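Local structure of putative fructose-bisphosphate aldolase (Coccidioides immitis, 3PM6) at residues P151-G156 against V165-V170; G156-V161 against N194-Y199. The protein is a putative class II fructose-bisphosphate aldolase, a zinc-containing protein of the TIM-barrel superfamily. All blocks are in the same frame, centred on the assembly; numbering follows the deposited sequence.

In the fold
Interaction 1 lies wholly within the loop between strand 146-149 and helix 174-181 of the closed eight-stranded parallel barrel; interaction 2 joins that loop to the one after strand 187-188, and the two share Gly156. Interaction 1 is nearer the surface, its centre about 18 Å from the centre of the chain, and folds its loop back on itself through backbone bonds and one long arginine. Interaction 2, centred about 13 Å from the centre of the chain and partly buried, works through a carboxylate, waters and the zinc ligand His196. They meet where Glu155 O probably accepts a hydrogen bond from His196 N, at 3.0 Å, and where Ile154 packs on the histidine ring.

Interaction 1 of 2, residues P151-G156 against V165-V170; sequences PGRIEG and VDLEGV
Arg153 and Val170 form a single antiparallel bridge, a hydrogen-bonded pair in which Arg153 N gives its proton to Val170 O (2.8 Å) and Val170 N returns one to Arg153 O (3.1 Å). Arg153 supplies most of the side-chain contact as well. With CG anti to the backbone N (chi1 -166°), its aliphatic part runs out over the opposite backbone, and a bend at chi3 swings the guanidinium aside so that NH1 faces Glu168 O. Arg153 NH1 meets Glu168 O at 2.9 Å in a somewhat bent bond, with an N-H...O angle of 148°; it uses a lone pair in the carbonyl plane, although the oxygen sits 21° out of the guanidinium plane. CD also lies close to Glu168 O, while Leu167 crosses the arginine chain at about a right angle and brings its CB to 3.9 Å from Arg153 CD. The planar group is flanked by Leu167 CD1 over one face and by Val170 CG2 over the other, the latter offset toward the rim.

In this TIM barrel the two segments are parts of one long connection from strand 146-149 to helix 174-181, and the bridge pairs its ends. Arg153 also donates from NE to Ser122 O and from NH2 to Phe124 O, so three carbonyls fix the rotation of the guanidinium and tie strand-to-helix connections together.

Further along the chain, Glu155 lays its carboxylate against the backbone of Gly169, where Glu155 CD comes within 3.4 Å of Gly169 N. A water lies within hydrogen-bonding distance of both Glu155 OE2 (2.6 Å) and Leu167 O and links the segments. Gly152 packs through its CA against Val170 O, at 3.4 Å.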
loop_
_atom_site.group_PDB
_atom_site.type_symbol
_atom_site.label_atom_id
_atom_site.label_comp_id
_atom_site.label_asym_id
_atom_site.label_seq_id
_atom_site.Cartn_x
_atom_site.Cartn_y
_atom_site.Cartn_z
ATOM N N PRO A 151 6.946 -8.605 -28.970
ATOM C CA PRO A 151 6.890 -9.061 -30.370
ATOM C C PRO A 151 7.090 -10.560 -30.424
ATOM O O PRO A 151 8.042 -11.043 -31.048
ATOM C CB PRO A 151 8.080 -8.350 -31.011
ATOM C CG PRO A 151 9.034 -8.119 -29.900
ATOM C CD PRO A 151 8.287 -8.142 -28.594
ATOM N N GLY A 152 6.197 -11.297 -29.779
ATOM C CA GLY A 152 6.301 -12.765 -29.779
ATOM C C GLY A 152 5.362 -13.260 -28.718
ATOM O O GLY A 152 4.448 -12.526 -28.352
ATOM N N ARG A 153 5.563 -14.486 -28.243
ATOM C CA ARG A 153 4.773 -15.030 -27.135
ATOM C C ARG A 153 5.636 -15.868 -26.189
ATOM O O ARG A 153 6.002 -17.006 -26.506
ATOM C CB ARG A 153 3.604 -15.881 -27.635
ATOM C CG ARG A 153 2.574 -16.174 -26.526
ATOM C CD ARG A 153 1.458 -17.060 -27.078
ATOM N NE ARG A 153 0.763 -16.322 -28.134
ATOM C CZ ARG A 153 0.354 -16.846 -29.286
ATOM N NH1 ARG A 153 0.566 -18.141 -29.567
ATOM N NH2 ARG A 153 -0.282 -16.066 -30.158
ATOM N N ILE A 154 5.955 -15.266 -25.043
ATOM C CA ILE A 154 6.530 -15.949 -23.909
ATOM C C ILE A 154 5.465 -16.857 -23.303
ATOM O O ILE A 154 4.297 -16.454 -23.104
ATOM C CB ILE A 154 7.125 -14.916 -22.872
ATOM C CG1 ILE A 154 8.212 -14.066 -23.547
ATOM C CG2 ILE A 154 7.742 -15.649 -21.679
ATOM C CD1 ILE A 154 8.599 -12.788 -22.782
ATOM N N GLU A 155 5.846 -18.099 -23.032
ATOM C CA GLU A 155 4.923 -19.053 -22.441
ATOM C C GLU A 155 4.929 -18.989 -20.928
ATOM O O GLU A 155 5.890 -18.543 -20.313
ATOM C CB GLU A 155 5.283 -20.469 -22.894
ATOM C CG GLU A 155 5.057 -20.681 -24.390
ATOM C CD GLU A 155 5.320 -22.115 -24.822
ATOM O OE1 GLU A 155 6.457 -22.393 -25.258
ATOM O OE2 GLU A 155 4.392 -22.953 -24.720
ATOM N N GLY A 156 3.861 -19.466 -20.320
ATOM C CA GLY A 156 3.838 -19.614 -18.853
ATOM C C GLY A 156 2.947 -18.573 -18.184
ATOM O O GLY A 156 2.458 -17.637 -18.819
ATOM N N VAL A 165 -1.779 -21.621 -21.698
ATOM C CA VAL A 165 -2.303 -22.955 -21.991
ATOM C C VAL A 165 -3.085 -22.922 -23.308
ATOM O O VAL A 165 -3.882 -22.022 -23.545
ATOM C CB VAL A 165 -3.211 -23.448 -20.835
ATOM C CG1 VAL A 165 -4.021 -24.680 -21.257
ATOM C CG2 VAL A 165 -2.347 -23.770 -19.633
ATOM N N ASP A 166 -2.838 -23.886 -24.170
ATOM C CA ASP A 166 -3.542 -23.930 -25.456
ATOM C C ASP A 166 -2.988 -22.846 -26.384
ATOM O O ASP A 166 -3.547 -22.608 -27.443
ATOM C CB ASP A 166 -5.082 -23.782 -25.286
ATOM C CG ASP A 166 -5.760 -25.049 -24.683
ATOM O OD1 ASP A 166 -5.233 -26.185 -24.843
ATOM O OD2 ASP A 166 -6.847 -24.896 -24.056
ATOM N N LEU A 167 -1.896 -22.189 -25.979
ATOM C CA LEU A 167 -1.169 -21.287 -26.901
ATOM C C LEU A 167 0.257 -21.768 -27.077
ATOM O O LEU A 167 0.898 -22.211 -26.101
ATOM C CB LEU A 167 -1.162 -19.814 -26.417
ATOM C CG LEU A 167 -2.488 -19.058 -26.285
ATOM C CD1 LEU A 167 -2.258 -17.668 -25.727
ATOM C CD2 LEU A 167 -3.262 -18.983 -27.620
ATOM N N GLU A 168 0.755 -21.660 -28.304
ATOM C CA GLU A 168 2.145 -22.051 -28.619
ATOM C C GLU A 168 3.106 -20.894 -28.323
ATOM O O GLU A 168 2.735 -19.717 -28.389
ATOM C CB GLU A 168 2.289 -22.427 -30.105
ATOM C CG GLU A 168 1.640 -23.752 -30.528
ATOM C CD GLU A 168 1.703 -23.960 -32.051
ATOM O OE1 GLU A 168 2.597 -23.362 -32.703
ATOM O OE2 GLU A 168 0.846 -24.707 -32.595
ATOM N N GLY A 169 4.334 -21.240 -27.990
ATOM C CA GLY A 169 5.414 -20.279 -27.913
ATOM C C GLY A 169 5.673 -19.704 -29.284
ATOM O O GLY A 169 5.573 -20.425 -30.288
ATOM N N VAL A 170 5.914 -18.397 -29.320
ATOM C CA VAL A 170 6.375 -17.701 -30.538
ATOM C C VAL A 170 7.648 -16.911 -30.194
ATOM O O VAL A 170 7.605 -15.886 -29.474
ATOM C CB VAL A 170 5.308 -16.750 -31.186
ATOM C CG1 VAL A 170 5.861 -16.083 -32.482
ATOM C CG2 VAL A 170 4.001 -17.477 -31.505
HETATM O O HOH W 1 2.125 -22.305 -23.740
#

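Interaction 2 of 2, residues G156-V161 against N194-Y199; sequences GGEDGV and NVHGNY. With ZN (zinc ion), chain S.
Glu158 reaches across to the backbone beside His196: Gly197 N donates to Glu158 OE2 at 3.1 Å, on the anti lone pair of that oxygen. The close-packed part lies here. The glutamate chain, extended beyond CG (chi2 -180°), carries OE2 to the edge of the imidazole, 3.7 Å from His196 CD2, with the carboxylate and ring planes 77° apart. Asn251 ND2 holds the other oxygen, OE1, so both ends of the carboxylate are gripped. Gly156 packs against the backbone of His196, its CA 3.6 Å from His196 O.

The other side is looser and is bridged by water. One water accepts from His196 ND1 at 2.6 Å, in the ring plane, and donates to Gly156 O; this water and the zinc on NE2 together hold the rotation of the imidazole. A second water accepts from Gly157 N and gives only a weak bond to His196 O. The chain makes a type II beta turn from Glu158 to Val161, with Asp159 meeting Thr272 of the second subunit.

His196 NE2 binds zinc at 2.2 Å; together with His91 and His227 it forms the three-histidine metal site characteristic of class II aldolases.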
loop_
_atom_site.group_PDB
_atom_site.type_symbol
_atom_site.label_atom_id
_atom_site.label_comp_id
_atom_site.label_asym_id
_atom_site.label_seq_id
_atom_site.Cartn_x
_atom_site.Cartn_y
_atom_site.Cartn_z
ATOM N N GLY A 156 3.861 -19.466 -20.320
ATOM C CA GLY A 156 3.838 -19.614 -18.853
ATOM C C GLY A 156 2.947 -18.573 -18.184
ATOM O O GLY A 156 2.458 -17.637 -18.819
ATOM N N GLY A 157 2.725 -18.783 -16.892
ATOM C CA GLY A 157 1.899 -17.882 -16.110
ATOM C C GLY A 157 2.610 -17.599 -14.800
ATOM O O GLY A 157 3.561 -18.309 -14.424
ATOM N N GLU A 158 2.139 -16.560 -14.122
ATOM C CA GLU A 158 2.542 -16.247 -12.735
ATOM C C GLU A 158 1.284 -15.742 -12.008
ATOM O O GLU A 158 0.254 -15.547 -12.640
ATOM C CB GLU A 158 3.720 -15.226 -12.720
ATOM C CG GLU A 158 4.973 -15.779 -13.493
ATOM C CD GLU A 158 6.185 -14.851 -13.524
ATOM O OE1 GLU A 158 6.031 -13.723 -13.057
ATOM O OE2 GLU A 158 7.289 -15.247 -14.015
ATOM N N ASP A 159 1.356 -15.597 -10.693
ATOM C CA ASP A 159 0.311 -14.935 -9.943
ATOM C C ASP A 159 0.165 -13.507 -10.470
ATOM O O ASP A 159 1.067 -12.709 -10.304
ATOM C CB ASP A 159 0.664 -14.906 -8.445
ATOM C CG ASP A 159 -0.476 -14.411 -7.579
ATOM O OD1 ASP A 159 -1.656 -14.442 -8.023
ATOM O OD2 ASP A 159 -0.189 -13.971 -6.441
ATOM N N GLY A 160 -0.956 -13.222 -11.127
ATOM C CA GLY A 160 -1.213 -11.912 -11.722
ATOM C C GLY A 160 -0.938 -11.870 -13.219
ATOM O O GLY A 160 -1.197 -10.837 -13.875
ATOM N N VAL A 161 -0.403 -12.968 -13.768
ATOM C CA VAL A 161 -0.087 -13.026 -15.223
ATOM C C VAL A 161 -0.747 -14.277 -15.810
ATOM O O VAL A 161 -0.445 -15.384 -15.369
ATOM C CB VAL A 161 1.469 -13.012 -15.464
ATOM C CG1 VAL A 161 1.843 -13.092 -16.984
ATOM C CG2 VAL A 161 2.104 -11.766 -14.822
ATOM N N ASN A 194 13.326 -17.574 -22.975
ATOM C CA ASN A 194 12.820 -17.284 -21.641
ATOM C C ASN A 194 11.342 -17.719 -21.482
ATOM O O ASN A 194 10.618 -17.887 -22.475
ATOM C CB ASN A 194 13.033 -15.821 -21.254
ATOM C CG ASN A 194 12.520 -14.849 -22.296
ATOM O OD1 ASN A 194 12.411 -15.173 -23.483
ATOM N ND2 ASN A 194 12.228 -13.633 -21.860
ATOM N N VAL A 195 10.944 -17.947 -20.231
ATOM C CA VAL A 195 9.651 -18.545 -19.877
ATOM C C VAL A 195 9.242 -17.871 -18.571
ATOM O O VAL A 195 10.086 -17.603 -17.673
ATOM C CB VAL A 195 9.791 -20.107 -19.659
ATOM C CG1 VAL A 195 8.693 -20.656 -18.836
ATOM C CG2 VAL A 195 9.811 -20.860 -20.945
ATOM N N HIS A 196 7.964 -17.535 -18.461
ATOM C CA HIS A 196 7.405 -17.145 -17.166
ATOM C C HIS A 196 7.221 -18.380 -16.299
ATOM O O HIS A 196 6.825 -19.428 -16.796
ATOM C CB HIS A 196 6.055 -16.443 -17.353
ATOM C CG HIS A 196 6.166 -15.061 -17.905
ATOM N ND1 HIS A 196 5.475 -14.649 -19.027
ATOM C CD2 HIS A 196 6.897 -13.995 -17.498
ATOM C CE1 HIS A 196 5.754 -13.379 -19.266
ATOM N NE2 HIS A 196 6.619 -12.963 -18.360
ATOM N N GLY A 197 7.457 -18.232 -14.995
ATOM C CA GLY A 197 7.356 -19.349 -14.042
ATOM C C GLY A 197 8.509 -20.346 -14.085
ATOM O O GLY A 197 9.600 -20.037 -14.524
ATOM N N ASN A 198 8.250 -21.552 -13.625
ATOM C CA ASN A 198 9.296 -22.561 -13.402
ATOM C C ASN A 198 9.735 -23.141 -14.741
ATOM O O ASN A 198 8.898 -23.594 -15.513
ATOM C CB ASN A 198 8.735 -23.642 -12.483
ATOM C CG ASN A 198 9.822 -24.458 -11.757
ATOM O OD1 ASN A 198 10.647 -25.154 -12.377
ATOM N ND2 ASN A 198 9.778 -24.414 -10.430
ATOM N N TYR A 199 11.039 -23.065 -15.028
ATOM C CA TYR A 199 11.633 -23.651 -16.249
ATOM C C TYR A 199 11.531 -25.181 -16.310
ATOM O O TYR A 199 11.484 -25.773 -17.403
ATOM C CB TYR A 199 13.092 -23.197 -16.411
ATOM C CG TYR A 199 13.180 -21.769 -16.908
ATOM C CD1 TYR A 199 13.472 -21.492 -18.245
ATOM C CD2 TYR A 199 12.926 -20.700 -16.056
ATOM C CE1 TYR A 199 13.494 -20.180 -18.714
ATOM C CE2 TYR A 199 12.945 -19.397 -16.503
ATOM C CZ TYR A 199 13.219 -19.139 -17.848
ATOM O OH TYR A 199 13.271 -17.835 -18.297
HETATM ZN ZN ZN S . 6.991 -10.938 -17.591
HETATM O O HOH W 2 3.672 -15.865 -20.384
HETATM O O HOH W 3 4.212 -21.470 -15.956
#